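Local atomic coordinates of DMATS type aromatic prenyltransferase (Streptomyces coelicolor, PDB entry 6ZS0), a protein that probably transfers a dimethylallyl group to carbon 5 of the tryptophan indole ring, as a bacterial aromatic prenyltransferase of the DMATS type. Residues E160-E168 and F179-Y188. Sequence-based numbering, arbitrary orientation.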
loop_
_atom_site.group_PDB
_atom_site.type_symbol
_atom_site.label_atom_id
_atom_site.label_comp_id
_atom_site.label_asym_id
_atom_site.label_seq_id
_atom_site.Cartn_x
_atom_site.Cartn_y
_atom_site.Cartn_z
ATOM N N GLU A 160 9.452 21.069 0.663
ATOM C CA GLU A 160 9.644 22.113 1.705
ATOM C C GLU A 160 8.292 22.439 2.346
ATOM O O GLU A 160 8.274 22.835 3.544
ATOM C CB GLU A 160 10.339 23.336 1.101
ATOM C CG GLU A 160 11.666 23.014 0.411
ATOM N N ARG A 161 7.191 22.234 1.607
ATOM C CA ARG A 161 5.815 22.554 2.070
ATOM C C ARG A 161 5.108 21.319 2.660
ATOM O O ARG A 161 3.978 21.501 3.147
ATOM C CB ARG A 161 4.991 23.129 0.917
ATOM C CG ARG A 161 5.452 24.499 0.442
ATOM C CD ARG A 161 4.412 25.157 -0.448
ATOM N NE ARG A 161 3.145 25.371 0.250
ATOM C CZ ARG A 161 2.052 25.918 -0.292
ATOM N NH1 ARG A 161 2.050 26.308 -1.559
ATOM N NH2 ARG A 161 0.962 26.067 0.436
ATOM N N SER A 162 5.732 20.137 2.644
ATOM C CA SER A 162 5.130 18.847 3.102
ATOM C C SER A 162 4.655 18.949 4.555
ATOM O O SER A 162 3.495 18.660 4.820
ATOM C CB SER A 162 6.080 17.686 2.951
ATOM O OG SER A 162 6.299 17.375 1.593
ATOM N N ALA A 163 5.528 19.364 5.470
ATOM C CA ALA A 163 5.217 19.440 6.915
ATOM C C ALA A 163 4.009 20.340 7.155
ATOM O O ALA A 163 3.109 19.934 7.901
ATOM C CB ALA A 163 6.437 19.916 7.675
ATOM N N ALA A 164 3.976 21.519 6.546
ATOM C CA ALA A 164 2.881 22.498 6.719
ATOM C C ALA A 164 1.577 21.904 6.176
ATOM O O ALA A 164 0.472 22.144 6.768
ATOM C CB ALA A 164 3.238 23.796 6.025
ATOM N N THR A 165 1.683 21.150 5.078
ATOM C CA THR A 165 0.499 20.515 4.445
ATOM C C THR A 165 -0.076 19.461 5.392
ATOM O O THR A 165 -1.289 19.450 5.552
ATOM C CB THR A 165 0.853 19.977 3.059
ATOM O OG1 THR A 165 1.356 21.088 2.330
ATOM C CG2 THR A 165 -0.326 19.386 2.328
ATOM N N VAL A 166 0.755 18.609 6.000
ATOM C CA VAL A 166 0.274 17.554 6.933
ATOM C C VAL A 166 -0.357 18.228 8.163
ATOM O O VAL A 166 -1.461 17.793 8.608
ATOM C CB VAL A 166 1.380 16.568 7.330
ATOM C CG1 VAL A 166 0.894 15.602 8.388
ATOM C CG2 VAL A 166 1.941 15.807 6.125
ATOM N N ARG A 167 0.320 19.225 8.719
ATOM C CA ARG A 167 -0.190 19.914 9.924
ATOM C C ARG A 167 -1.575 20.496 9.619
ATOM O O ARG A 167 -2.476 20.293 10.415
ATOM C CB ARG A 167 0.800 20.978 10.393
ATOM C CG ARG A 167 0.271 21.823 11.541
ATOM C CD ARG A 167 1.188 22.975 11.857
ATOM N NE ARG A 167 2.517 22.556 12.285
ATOM C CZ ARG A 167 2.835 22.142 13.518
ATOM N NH1 ARG A 167 4.088 21.827 13.803
ATOM N NH2 ARG A 167 1.914 22.034 14.459
ATOM N N GLU A 168 -1.748 21.175 8.483
ATOM C CA GLU A 168 -3.029 21.817 8.116
ATOM C C GLU A 168 -4.076 20.736 7.860
ATOM O O GLU A 168 -5.211 20.893 8.310
ATOM C CB GLU A 168 -2.872 22.724 6.895
ATOM C CG GLU A 168 -4.179 23.340 6.420
ATOM C CD GLU A 168 -4.923 24.224 7.419
ATOM O OE1 GLU A 168 -4.371 24.514 8.515
ATOM O OE2 GLU A 168 -6.049 24.624 7.093
ATOM N N PHE A 179 0.010 16.970 14.530
ATOM C CA PHE A 179 1.303 16.987 13.805
ATOM C C PHE A 179 2.469 16.863 14.787
ATOM O O PHE A 179 3.454 16.161 14.483
ATOM C CB PHE A 179 1.486 18.263 12.993
ATOM C CG PHE A 179 2.790 18.260 12.253
ATOM C CD1 PHE A 179 2.921 17.549 11.071
ATOM C CD2 PHE A 179 3.905 18.892 12.785
ATOM C CE1 PHE A 179 4.134 17.526 10.402
ATOM C CE2 PHE A 179 5.121 18.854 12.123
ATOM C CZ PHE A 179 5.233 18.163 10.937
ATOM N N ASP A 180 2.373 17.547 15.927
ATOM C CA ASP A 180 3.472 17.633 16.930
ATOM C C ASP A 180 3.652 16.325 17.714
ATOM O O ASP A 180 4.696 16.206 18.359
ATOM C CB ASP A 180 3.264 18.849 17.833
ATOM C CG ASP A 180 3.392 20.132 17.041
ATOM O OD1 ASP A 180 4.356 20.234 16.265
ATOM O OD2 ASP A 180 2.523 21.006 17.186
ATOM N N SER A 181 2.731 15.365 17.620
ATOM C CA SER A 181 2.848 14.013 18.231
ATOM C C SER A 181 3.682 13.076 17.343
ATOM O O SER A 181 4.052 11.995 17.820
ATOM C CB SER A 181 1.499 13.410 18.490
ATOM O OG SER A 181 0.896 13.007 17.266
ATOM N N LEU A 182 3.946 13.453 16.094
ATOM C CA LEU A 182 4.653 12.560 15.135
ATOM C C LEU A 182 6.148 12.554 15.452
ATOM O O LEU A 182 6.726 13.600 15.775
ATOM C CB LEU A 182 4.410 13.013 13.699
ATOM C CG LEU A 182 2.975 12.932 13.192
ATOM C CD1 LEU A 182 2.837 13.733 11.911
ATOM C CD2 LEU A 182 2.545 11.499 12.978
ATOM N N PRO A 183 6.818 11.383 15.340
ATOM C CA PRO A 183 8.267 11.316 15.487
ATOM C C PRO A 183 8.981 12.015 14.324
ATOM O O PRO A 183 8.349 12.312 13.320
ATOM C CB PRO A 183 8.551 9.812 15.496
ATOM C CG PRO A 183 7.445 9.242 14.635
ATOM C CD PRO A 183 6.229 10.074 15.012
ATOM N N GLN A 184 10.270 12.281 14.499
ATOM C CA GLN A 184 11.194 12.805 13.466
ATOM C C GLN A 184 11.171 11.834 12.271
ATOM O O GLN A 184 11.171 10.599 12.482
ATOM C CB GLN A 184 12.601 12.973 14.078
ATOM C CG GLN A 184 13.645 13.698 13.202
ATOM C CD GLN A 184 14.934 14.084 13.928
ATOM O OE1 GLN A 184 15.245 13.596 15.024
ATOM N NE2 GLN A 184 15.715 14.961 13.316
ATOM N N GLY A 185 11.150 12.368 11.060
ATOM C CA GLY A 185 11.330 11.570 9.839
ATOM C C GLY A 185 12.075 12.347 8.788
ATOM O O GLY A 185 12.467 13.486 9.068
ATOM N N SER A 186 12.255 11.773 7.600
ATOM C CA SER A 186 13.015 12.381 6.481
ATOM C C SER A 186 12.058 12.984 5.458
ATOM O O SER A 186 12.540 13.530 4.466
ATOM C CB SER A 186 13.936 11.373 5.822
ATOM O OG SER A 186 14.489 10.472 6.781
ATOM N N GLY A 187 10.758 12.898 5.691
ATOM C CA GLY A 187 9.754 13.231 4.676
ATOM C C GLY A 187 8.394 12.670 5.036
ATOM O O GLY A 187 8.278 11.883 6.009
ATOM N N TYR A 188 7.377 13.112 4.311
ATOM C CA TYR A 188 5.953 12.777 4.528
ATOM C C TYR A 188 5.417 12.267 3.205
ATOM O O TYR A 188 4.820 13.034 2.438
ATOM C CB TYR A 188 5.188 14.014 5.023
ATOM C CG TYR A 188 5.757 14.591 6.279
ATOM C CD1 TYR A 188 5.415 14.074 7.517
ATOM C CD2 TYR A 188 6.696 15.596 6.222
ATOM C CE1 TYR A 188 5.986 14.560 8.682
ATOM C CE2 TYR A 188 7.270 16.105 7.371
ATOM C CZ TYR A 188 6.921 15.581 8.602
ATOM O OH TYR A 188 7.490 16.073 9.748
HETATM O O HOH W 1 7.912 15.110 2.167
HETATM O O HOH W 2 -1.776 19.101 13.292
#
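Arg167 takes hold of Asp180 end-on, each terminal nitrogen going to a different carboxylate oxygen. In this salt bridge Arg167 NH1 donates to Asp180 OD1 at 2.9 Å, on the syn side but tilted out of the carboxylate plane, and Arg167 NH2 to Asp180 OD2 at 3.0 Å, nearly straight at the hydrogen (175°) and in the guanidinium plane. The two flat groups are not coplanar: their planes lie 47° apart, and NH2 meets OD2 from above the carboxylate plane. Gln177 OE1 is a second partner for NH2. Because the arginine chain bends at chi3 (-62°), its head folds back over Phe179, whose CD2 lies beneath one guanidinium face, 3.1 Å from Arg167 NH1, with the two planes steeply inclined. An alanine in place of Arg167 would probably leave the Asp180 carboxylate without its countercharge and uncover the CD2 side of the Phe179 ring.

Two waters bridge the segments: one links the Ser162 hydroxyl OG to Tyr188 N, the other accepts from Phe179 N and donates to Arg167 O. Between them lies the apolar packing. Phe179 has its ring swung anti to the backbone N, which lays it along the helix from Arg167 back to Ala163; Phe179 CZ touches Ala163 CB at 3.9 Å, and Val166 CG1 meets the ring edge, in plane, nearest CD1. The other valine branch, Val166 CG2, packs 3.9 Å from Tyr188 CB, and the tyrosine ring continues obliquely past Ser162 CB and Ala163 CB. Leu182 adds a looser touch on Val166 CG1.

Val166 and Leu182 also reach Val205, and Tyr188 reaches Leu207, both on strand 202-209. The connection from helix 162-175 to strand 191-195 thus folds back against the helix, in the helical layer outside the closed antiparallel ten-stranded barrel of the ABBA fold.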